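Local coordinates for RNA silencing suppressor p19 (Tomato bushy stunt virus, PDB 4J39), which binds double-stranded silencing RNAs as a homodimer, probably selecting them by duplex length like a molecular caliper, and so suppresses RNA silencing in the host, at residues F37-G42 with C88-R93; I99-G104 with E113-S118. One frame throughout, in Å; residues are numbered along the deposited sequence.

Contact 1 of 2, residues F37-G42 with C88-R93; sequences FKESWG and CTYSIR. With SO4 (sulfate ion), chain F; nucleotides of chain B; nucleotides of chain C.
CB of Tyr90 packs over one face of the Trp41 indole, 3.6 Å from the centroid of the six-membered ring and only 7° off the normal, a CH-pi contact. Farther along, CD1 of Tyr90 meets the same face near NE1 and CE2 of Trp41; with the ring planes at 49°, the aromatic pair is oblique. CG of Tyr90 stands anti to the backbone N (chi1 173°), which carries the phenol along the sheet to Glu39, where OH donates to OE2 at 2.6 Å, on the anti lone pair. Lys119 forms a salt bridge with this same OE2, and Ser67 bonds OE1, so the buried carboxylate is held at both oxygens. CD1 of Phe37 packs on CD1 of Ile92 at 3.7 Å.

Six backbone hydrogen bonds join the antiparallel strands in the hydrogen-bonded pairs Lys38–Arg93, Ser40–Ser91 and Gly42–Thr89. On the face carrying Lys38, Ser40 and Ser91, which meets the RNA, the guanidinium of Arg93 takes anions at its edge: NH1 donates to OP1 of U12 (3.1 Å) and OP2 of G13 (3.0 Å), both of chain B, while NE and NH2 hold a sulfate ion, probably from the crystallisation liquor.

Strands 46-53 and 97-104 flank the pair in the sheet, and helix 108-124 packs against Tyr90 and Ile92 on the face away from the RNA.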
loop_
_atom_site.group_PDB
_atom_site.type_symbol
_atom_site.label_atom_id
_atom_site.label_comp_id
_atom_site.label_asym_id
_atom_site.label_seq_id
_atom_site.Cartn_x
_atom_site.Cartn_y
_atom_site.Cartn_z
ATOM N N PHE A 37 10.402 -8.050 9.718
ATOM C CA PHE A 37 9.732 -7.556 8.523
ATOM C C PHE A 37 10.810 -6.753 7.742
ATOM O O PHE A 37 11.837 -6.364 8.348
ATOM C CB PHE A 37 8.509 -6.717 8.853
ATOM C CG PHE A 37 8.827 -5.401 9.513
ATOM C CD1 PHE A 37 8.983 -4.244 8.768
ATOM C CD2 PHE A 37 8.926 -5.302 10.951
ATOM C CE1 PHE A 37 9.240 -3.001 9.322
ATOM C CE2 PHE A 37 9.210 -4.089 11.493
ATOM C CZ PHE A 37 9.370 -2.926 10.676
ATOM N N LYS A 38 10.547 -6.558 6.460
ATOM C CA LYS A 38 11.397 -5.685 5.696
ATOM C C LYS A 38 10.680 -4.425 5.280
ATOM O O LYS A 38 9.498 -4.438 4.852
ATOM C CB LYS A 38 11.867 -6.474 4.447
ATOM C CG LYS A 38 12.794 -7.693 4.508
ATOM C CD LYS A 38 13.081 -8.359 3.119
ATOM C CE LYS A 38 12.131 -9.472 2.766
ATOM N NZ LYS A 38 12.372 -10.656 3.646
ATOM N N GLU A 39 11.401 -3.250 5.186
ATOM C CA GLU A 39 10.783 -2.082 4.736
ATOM C C GLU A 39 11.879 -1.320 3.965
ATOM O O GLU A 39 13.065 -1.650 4.173
ATOM C CB GLU A 39 10.257 -1.122 5.895
ATOM C CG GLU A 39 11.305 -0.681 6.954
ATOM C CD GLU A 39 10.776 0.172 8.128
ATOM O OE1 GLU A 39 11.602 0.308 9.026
ATOM O OE2 GLU A 39 9.615 0.610 8.019
ATOM N N SER A 40 11.441 -0.447 3.136
ATOM C CA SER A 40 12.332 0.386 2.304
ATOM C C SER A 40 11.763 1.721 1.915
ATOM O O SER A 40 10.556 1.923 1.819
ATOM C CB SER A 40 12.722 -0.458 1.075
ATOM O OG SER A 40 11.629 -0.569 0.259
ATOM N N TRP A 41 12.643 2.721 1.721
ATOM C CA TRP A 41 12.315 3.996 1.234
ATOM C C TRP A 41 13.218 4.313 0.012
ATOM O O TRP A 41 14.424 4.069 0.094
ATOM C CB TRP A 41 12.567 5.069 2.196
ATOM C CG TRP A 41 11.416 5.424 3.226
ATOM C CD1 TRP A 41 11.342 5.070 4.518
ATOM C CD2 TRP A 41 10.273 6.178 2.927
ATOM N NE1 TRP A 41 10.218 5.579 5.050
ATOM C CE2 TRP A 41 9.495 6.231 4.101
ATOM C CE3 TRP A 41 9.780 6.760 1.785
ATOM C CZ2 TRP A 41 8.329 6.880 4.112
ATOM C CZ3 TRP A 41 8.557 7.376 1.796
ATOM C CH2 TRP A 41 7.858 7.444 3.007
ATOM N N GLY A 42 12.553 4.690 -1.057
ATOM C CA GLY A 42 13.179 5.038 -2.340
ATOM C C GLY A 42 12.864 6.466 -2.694
ATOM O O GLY A 42 11.705 6.914 -2.644
ATOM N N CYS A 88 8.865 8.926 -5.241
ATOM C CA CYS A 88 9.174 8.473 -3.887
ATOM C C CYS A 88 8.291 7.313 -3.479
ATOM O O CYS A 88 7.144 7.297 -3.913
ATOM C CB CYS A 88 8.864 9.525 -2.845
ATOM S SG CYS A 88 9.832 11.100 -3.054
ATOM N N THR A 89 8.882 6.326 -2.824
ATOM C CA THR A 89 8.199 5.072 -2.537
ATOM C C THR A 89 8.560 4.467 -1.215
ATOM O O THR A 89 9.756 4.324 -0.849
ATOM C CB THR A 89 8.464 3.976 -3.632
ATOM O OG1 THR A 89 8.070 4.427 -4.900
ATOM C CG2 THR A 89 7.635 2.781 -3.434
ATOM N N TYR A 90 7.520 4.068 -0.433
ATOM C CA TYR A 90 7.771 3.308 0.774
ATOM C C TYR A 90 7.203 1.893 0.549
ATOM O O TYR A 90 6.103 1.779 -0.053
ATOM C CB TYR A 90 7.030 3.961 1.997
ATOM C CG TYR A 90 7.146 3.097 3.202
ATOM C CD1 TYR A 90 8.340 2.895 3.915
ATOM C CD2 TYR A 90 6.040 2.345 3.642
ATOM C CE1 TYR A 90 8.449 2.154 5.033
ATOM C CE2 TYR A 90 6.110 1.498 4.730
ATOM C CZ TYR A 90 7.290 1.349 5.453
ATOM O OH TYR A 90 7.427 0.588 6.549
ATOM N N SER A 91 7.915 0.870 0.908
ATOM C CA SER A 91 7.417 -0.506 0.880
ATOM C C SER A 91 7.638 -1.209 2.152
ATOM O O SER A 91 8.647 -1.025 2.817
ATOM C CB SER A 91 8.167 -1.227 -0.169
ATOM O OG SER A 91 7.338 -2.221 -0.786
ATOM N N ILE A 92 6.717 -2.095 2.536
ATOM C CA ILE A 92 6.881 -2.925 3.663
ATOM C C ILE A 92 6.312 -4.364 3.314
ATOM O O ILE A 92 5.293 -4.443 2.575
ATOM C CB ILE A 92 6.153 -2.408 4.934
ATOM C CG1 ILE A 92 6.472 -3.313 6.105
ATOM C CG2 ILE A 92 4.690 -1.996 4.636
ATOM C CD1 ILE A 92 5.941 -2.642 7.469
ATOM N N ARG A 93 7.003 -5.405 3.731
ATOM C CA ARG A 93 6.570 -6.743 3.555
ATOM C C ARG A 93 6.615 -7.518 4.887
ATOM O O ARG A 93 7.638 -7.492 5.634
ATOM C CB ARG A 93 7.421 -7.432 2.500
ATOM C CG ARG A 93 7.095 -8.897 2.423
ATOM C CD ARG A 93 7.277 -9.448 1.119
ATOM N NE ARG A 93 6.899 -10.872 1.056
ATOM C CZ ARG A 93 6.907 -11.579 -0.063
ATOM N NH1 ARG A 93 7.256 -10.989 -1.201
ATOM N NH2 ARG A 93 6.615 -12.867 -0.055
HETATM S S SO4 F . 7.132 -13.901 3.142
HETATM O O1 SO4 F . 6.766 -12.483 3.609
HETATM O O2 SO4 F . 6.309 -14.532 2.092
HETATM O O3 SO4 F . 8.503 -14.002 2.593
HETATM O O4 SO4 F . 6.954 -14.761 4.309
ATOM P P G B 13 5.478 -12.709 -3.725
ATOM O OP1 G B 13 4.880 -13.385 -2.518
ATOM O OP2 G B 13 6.932 -12.466 -3.808
ATOM O "O5'" G B 13 5.046 -13.577 -5.001
ATOM C "C5'" G B 13 3.708 -13.988 -5.151
ATOM C "C4'" G B 13 3.508 -14.672 -6.482
ATOM O "O4'" G B 13 3.677 -13.684 -7.500
ATOM C "C3'" G B 13 4.525 -15.759 -6.890
ATOM O "O3'" G B 13 4.164 -16.992 -6.255
ATOM C "C2'" G B 13 4.332 -15.801 -8.389
ATOM O "O2'" G B 13 3.132 -16.395 -8.783
ATOM C "C1'" G B 13 4.259 -14.307 -8.645
ATOM N N9 G B 13 5.521 -13.652 -8.898
ATOM C C8 G B 13 6.282 -12.906 -8.060
ATOM N N7 G B 13 7.375 -12.409 -8.619
ATOM C C5 G B 13 7.343 -12.949 -9.900
ATOM C C6 G B 13 8.287 -12.853 -11.006
ATOM O O6 G B 13 9.335 -12.214 -11.072
ATOM N N1 G B 13 7.896 -13.583 -12.171
ATOM C C2 G B 13 6.773 -14.356 -12.260
ATOM N N2 G B 13 6.585 -15.014 -13.441
ATOM N N3 G B 13 5.885 -14.489 -11.238
ATOM C C4 G B 13 6.225 -13.719 -10.091
ATOM P P U B 12 7.917 -7.610 -3.013
ATOM O OP1 U B 12 7.868 -7.990 -1.563
ATOM O OP2 U B 12 9.219 -7.815 -3.559
ATOM O "O5'" U B 12 6.802 -8.353 -3.860
ATOM C "C5'" U B 12 5.408 -8.295 -3.444
ATOM C "C4'" U B 12 4.496 -9.001 -4.411
ATOM O "O4'" U B 12 4.605 -8.304 -5.677
ATOM C "C3'" U B 12 4.926 -10.413 -4.817
ATOM O "O3'" U B 12 4.574 -11.412 -3.909
ATOM C "C2'" U B 12 4.113 -10.584 -6.084
ATOM O "O2'" U B 12 2.712 -10.680 -5.885
ATOM C "C1'" U B 12 4.431 -9.251 -6.715
ATOM N N1 U B 12 5.663 -9.125 -7.535
ATOM C C2 U B 12 5.586 -9.576 -8.823
ATOM O O2 U B 12 4.619 -10.164 -9.254
ATOM N N3 U B 12 6.732 -9.374 -9.578
ATOM C C4 U B 12 7.932 -8.788 -9.251
ATOM O O4 U B 12 8.804 -8.680 -10.139
ATOM C C5 U B 12 7.950 -8.310 -7.878
ATOM C C6 U B 12 6.837 -8.508 -7.102
ATOM O OP3 C C 1 11.938 -12.780 4.901
ATOM P P C C 1 12.388 -13.647 6.020
ATOM O OP1 C C 1 11.677 -13.219 7.251
ATOM O OP2 C C 1 12.360 -15.113 5.604
ATOM O "O5'" C C 1 13.893 -13.188 6.298
ATOM C "C5'" C C 1 14.795 -13.070 5.173
ATOM C "C4'" C C 1 16.230 -12.730 5.556
ATOM O "O4'" C C 1 16.959 -13.884 6.068
ATOM C "C3'" C C 1 17.020 -12.270 4.375
ATOM O "O3'" C C 1 16.730 -10.904 4.091
ATOM C "C2'" C C 1 18.459 -12.572 4.836
ATOM O "O2'" C C 1 18.992 -11.684 5.834
ATOM C "C1'" C C 1 18.233 -13.946 5.425
ATOM N N1 C C 1 18.213 -15.120 4.405
ATOM C C2 C C 1 19.403 -15.584 3.871
ATOM O O2 C C 1 20.439 -15.042 4.218
ATOM N N3 C C 1 19.400 -16.657 2.983
ATOM C C4 C C 1 18.231 -17.212 2.636
ATOM N N4 C C 1 18.250 -18.261 1.773
ATOM C C5 C C 1 16.990 -16.746 3.167
ATOM C C6 C C 1 17.039 -15.695 4.034
HETATM O O HOH W 1 9.470 -9.730 4.952
HETATM O O HOH W 2 10.789 1.547 -1.408
#

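Contact 2 of 2, residues I99-G104 with E113-S118; sequences ITVSGG and EMAIRS. With nucleotides of chain C; nucleotides of chain B.
Strand 97-104 and helix 108-124 form an antiparallel beta-alpha unit of the p19 core: the strand borders the sheet within the chain, and the helix, reached through a short connection, folds back along it. The short segments run antiparallel at 178°, their axes 8.6 Å apart at closest approach. No hydrogen bond crosses between them, and the 194 Å² buried is van der Waals packing of aliphatic groups on one another and on the Ser118 hydroxyl.

Val101 lies at the middle and divides its two methyls. With chi1 at 176°, CG1 is swung away from the backbone N and reaches CB of Met114 at 3.9 Å, the two side chains crossing at about a right angle. CG2 turns to the next part of the helix, meeting CA of Ala115 at 3.9 Å and OG of Ser118 at 3.7 Å. Two residues earlier in the strand, CG2 of Ile99 packs against the same hydroxyl at 3.8 Å, so Ser118 is touched by branches of two alternate strand residues.

Thr100 and Ser102 point to the other side of the strand, where the RNA lies: OG of Ser102 comes 3.4 Å from C4' of U12 of chain C. The sheet does not stop at this strand, because residues 99 to 102 pair in an antiparallel ladder with a strand of the second subunit.

Although it sits among aliphatic groups, the Ser118 hydroxyl finds an acceptor within its own helix. OG donates to Met114 O at 2.8 Å from 37° out of the carbonyl plane, while Ser118 N bonds that oxygen from the opposite face at 2.9 Å.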
loop_
_atom_site.group_PDB
_atom_site.type_symbol
_atom_site.label_atom_id
_atom_site.label_comp_id
_atom_site.label_asym_id
_atom_site.label_seq_id
_atom_site.Cartn_x
_atom_site.Cartn_y
_atom_site.Cartn_z
ATOM N N ILE A 99 2.898 -4.027 1.024
ATOM C CA ILE A 99 2.242 -2.784 0.790
ATOM C C ILE A 99 3.245 -1.747 0.261
ATOM O O ILE A 99 4.319 -1.524 0.872
ATOM C CB ILE A 99 1.511 -2.249 2.025
ATOM C CG1 ILE A 99 0.551 -3.374 2.546
ATOM C CG2 ILE A 99 0.788 -0.947 1.748
ATOM C CD1 ILE A 99 -0.239 -2.928 3.869
ATOM N N THR A 100 2.898 -1.065 -0.794
ATOM C CA THR A 100 3.774 -0.005 -1.317
ATOM C C THR A 100 2.978 1.327 -1.388
ATOM O O THR A 100 1.868 1.410 -1.894
ATOM C CB THR A 100 4.365 -0.371 -2.657
ATOM O OG1 THR A 100 5.129 -1.575 -2.520
ATOM C CG2 THR A 100 5.238 0.721 -3.224
ATOM N N VAL A 101 3.562 2.437 -0.978
ATOM C CA VAL A 101 2.934 3.678 -1.029
ATOM C C VAL A 101 3.844 4.588 -1.853
ATOM O O VAL A 101 5.020 4.737 -1.516
ATOM C CB VAL A 101 2.742 4.357 0.434
ATOM C CG1 VAL A 101 2.126 5.804 0.398
ATOM C CG2 VAL A 101 2.025 3.462 1.459
ATOM N N SER A 102 3.320 5.161 -2.930
ATOM C CA SER A 102 4.214 5.836 -3.940
ATOM C C SER A 102 3.600 7.135 -4.444
ATOM O O SER A 102 2.333 7.278 -4.572
ATOM C CB SER A 102 4.509 4.878 -5.133
ATOM O OG SER A 102 3.380 4.238 -5.622
ATOM N N GLY A 103 4.441 8.101 -4.839
ATOM C CA GLY A 103 3.984 9.211 -5.591
ATOM C C GLY A 103 5.114 10.232 -5.718
ATOM O O GLY A 103 6.221 9.911 -5.407
ATOM N N GLY A 104 4.831 11.430 -6.206
ATOM C CA GLY A 104 5.901 12.412 -6.454
ATOM C C GLY A 104 6.365 13.101 -5.187
ATOM O O GLY A 104 5.628 13.154 -4.194
ATOM N N GLU A 113 2.322 9.908 5.715
ATOM C CA GLU A 113 1.098 9.744 6.621
ATOM C C GLU A 113 0.459 8.404 6.251
ATOM O O GLU A 113 0.118 7.613 7.114
ATOM C CB GLU A 113 0.105 10.864 6.384
ATOM C CG GLU A 113 0.396 12.220 7.148
ATOM C CD GLU A 113 -0.355 13.457 6.506
ATOM O OE1 GLU A 113 -1.354 13.251 5.756
ATOM O OE2 GLU A 113 0.067 14.628 6.711
ATOM N N MET A 114 0.381 8.134 4.946
ATOM C CA MET A 114 -0.192 6.838 4.534
ATOM C C MET A 114 0.765 5.678 4.819
ATOM O O MET A 114 0.317 4.549 5.152
ATOM C CB MET A 114 -0.597 6.822 3.037
ATOM C CG MET A 114 -1.684 7.812 2.637
ATOM S SD MET A 114 -3.192 7.558 3.704
ATOM C CE MET A 114 -3.403 5.853 3.796
ATOM N N ALA A 115 2.062 5.894 4.673
ATOM C CA ALA A 115 3.088 4.864 4.927
ATOM C C ALA A 115 3.047 4.409 6.417
ATOM O O ALA A 115 3.084 3.239 6.710
ATOM C CB ALA A 115 4.496 5.428 4.545
ATOM N N ILE A 116 2.919 5.345 7.348
ATOM C CA ILE A 116 2.990 4.978 8.736
ATOM C C ILE A 116 1.703 4.200 9.194
ATOM O O ILE A 116 1.828 3.267 9.946
ATOM C CB ILE A 116 3.248 6.196 9.701
ATOM C CG1 ILE A 116 3.623 5.666 11.031
ATOM C CG2 ILE A 116 2.216 7.227 9.727
ATOM C CD1 ILE A 116 4.886 5.013 11.100
ATOM N N ARG A 117 0.591 4.617 8.602
ATOM C CA ARG A 117 -0.744 4.002 8.851
ATOM C C ARG A 117 -0.680 2.558 8.262
ATOM O O ARG A 117 -1.038 1.556 8.921
ATOM C CB ARG A 117 -1.872 4.823 8.197
ATOM C CG ARG A 117 -2.168 6.194 8.784
ATOM C CD ARG A 117 -3.443 6.886 8.163
ATOM N NE ARG A 117 -3.789 8.236 8.660
ATOM C CZ ARG A 117 -2.905 9.140 9.187
ATOM N NH1 ARG A 117 -1.561 8.924 9.334
ATOM N NH2 ARG A 117 -3.361 10.327 9.540
ATOM N N SER A 118 -0.064 2.438 7.073
ATOM C CA SER A 118 0.060 1.089 6.438
ATOM C C SER A 118 0.889 0.126 7.243
ATOM O O SER A 118 0.572 -1.053 7.435
ATOM C CB SER A 118 0.749 1.259 5.068
ATOM O OG SER A 118 -0.065 1.934 4.111
ATOM P P U C 12 0.475 4.555 -10.425
ATOM O OP1 U C 12 -0.683 5.374 -9.942
ATOM O OP2 U C 12 0.391 4.316 -11.830
ATOM O "O5'" U C 12 1.868 5.197 -10.022
ATOM C "C5'" U C 12 2.135 5.549 -8.635
ATOM C "C4'" U C 12 3.531 6.079 -8.442
ATOM O "O4'" U C 12 4.441 5.012 -8.807
ATOM C "C3'" U C 12 3.963 7.177 -9.417
ATOM O "O3'" U C 12 3.535 8.460 -9.075
ATOM C "C2'" U C 12 5.468 7.097 -9.257
ATOM O "O2'" U C 12 5.957 7.524 -7.997
ATOM C "C1'" U C 12 5.606 5.597 -9.357
ATOM N N1 U C 12 5.726 4.980 -10.702
ATOM C C2 U C 12 6.966 5.007 -11.276
ATOM O O2 U C 12 7.899 5.607 -10.791
ATOM N N3 U C 12 7.054 4.356 -12.498
ATOM C C4 U C 12 6.105 3.678 -13.226
ATOM O O4 U C 12 6.453 3.126 -14.291
ATOM C C5 U C 12 4.813 3.663 -12.559
ATOM C C6 U C 12 4.690 4.312 -11.356
ATOM P P C B 11 11.639 -3.165 -4.363
ATOM O OP1 C B 11 12.098 -2.969 -2.963
ATOM O OP2 C B 11 12.275 -3.984 -5.499
ATOM O "O5'" C B 11 10.173 -3.821 -4.348
ATOM C "C5'" C B 11 9.201 -3.290 -3.439
ATOM C "C4'" C B 11 7.870 -3.809 -3.929
ATOM O "O4'" C B 11 7.537 -3.248 -5.216
ATOM C "C3'" C B 11 7.764 -5.299 -4.226
ATOM O "O3'" C B 11 7.677 -6.030 -3.033
ATOM C "C2'" C B 11 6.482 -5.336 -5.005
ATOM O "O2'" C B 11 5.370 -5.056 -4.119
ATOM C "C1'" C B 11 6.774 -4.189 -5.927
ATOM N N1 C B 11 7.549 -4.500 -7.179
ATOM C C2 C B 11 6.872 -5.068 -8.247
ATOM O O2 C B 11 5.684 -5.333 -8.167
ATOM N N3 C B 11 7.542 -5.324 -9.394
ATOM C C4 C B 11 8.848 -5.078 -9.440
ATOM N N4 C B 11 9.531 -5.343 -10.571
ATOM C C5 C B 11 9.561 -4.538 -8.377
ATOM C C6 C B 11 8.877 -4.264 -7.253
ATOM P P G C 13 3.216 9.544 -10.197
ATOM O OP1 G C 13 2.578 10.670 -9.425
ATOM O OP2 G C 13 2.573 9.006 -11.411
ATOM O "O5'" G C 13 4.691 10.033 -10.591
ATOM C "C5'" G C 13 5.515 10.631 -9.618
ATOM C "C4'" G C 13 6.895 10.885 -10.176
ATOM O "O4'" G C 13 7.506 9.614 -10.405
ATOM C "C3'" G C 13 6.997 11.565 -11.559
ATOM O "O3'" G C 13 6.854 12.981 -11.388
ATOM C "C2'" G C 13 8.392 11.171 -11.985
ATOM O "O2'" G C 13 9.400 11.833 -11.285
ATOM C "C1'" G C 13 8.353 9.717 -11.549
ATOM N N9 G C 13 7.863 8.780 -12.534
ATOM C C8 G C 13 6.641 8.202 -12.634
ATOM N N7 G C 13 6.526 7.349 -13.641
ATOM C C5 G C 13 7.756 7.452 -14.279
ATOM C C6 G C 13 8.263 6.828 -15.495
ATOM O O6 G C 13 7.714 6.009 -16.227
ATOM N N1 G C 13 9.596 7.216 -15.838
ATOM C C2 G C 13 10.341 8.127 -15.143
ATOM N N2 G C 13 11.579 8.401 -15.646
ATOM N N3 G C 13 9.888 8.747 -14.020
ATOM C C4 G C 13 8.588 8.327 -13.628
#

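Contact 1 pairs two strands of the sheet; contact 2 packs a helix on the next strand, with centres about 9 Å apart. Strands 87-94 and 97-104 are sheet neighbours: Tyr90 O lies 2.8 Å from Val101 N, and Cys88 N 2.8 Å from Gly103 O, both probable hydrogen bonds. On the RNA side Thr89 and Thr100 lie side by side, and Ser91 OG is hydrogen-bonded to Thr100 OG1. On the reverse side Tyr90 touches Ala115, so helix 108-124 reaches across from Val101 to the strand of contact 1. Arg93 and Ser102 thus approach the same duplex from different strands, at chain B phosphates and a chain C sugar respectively.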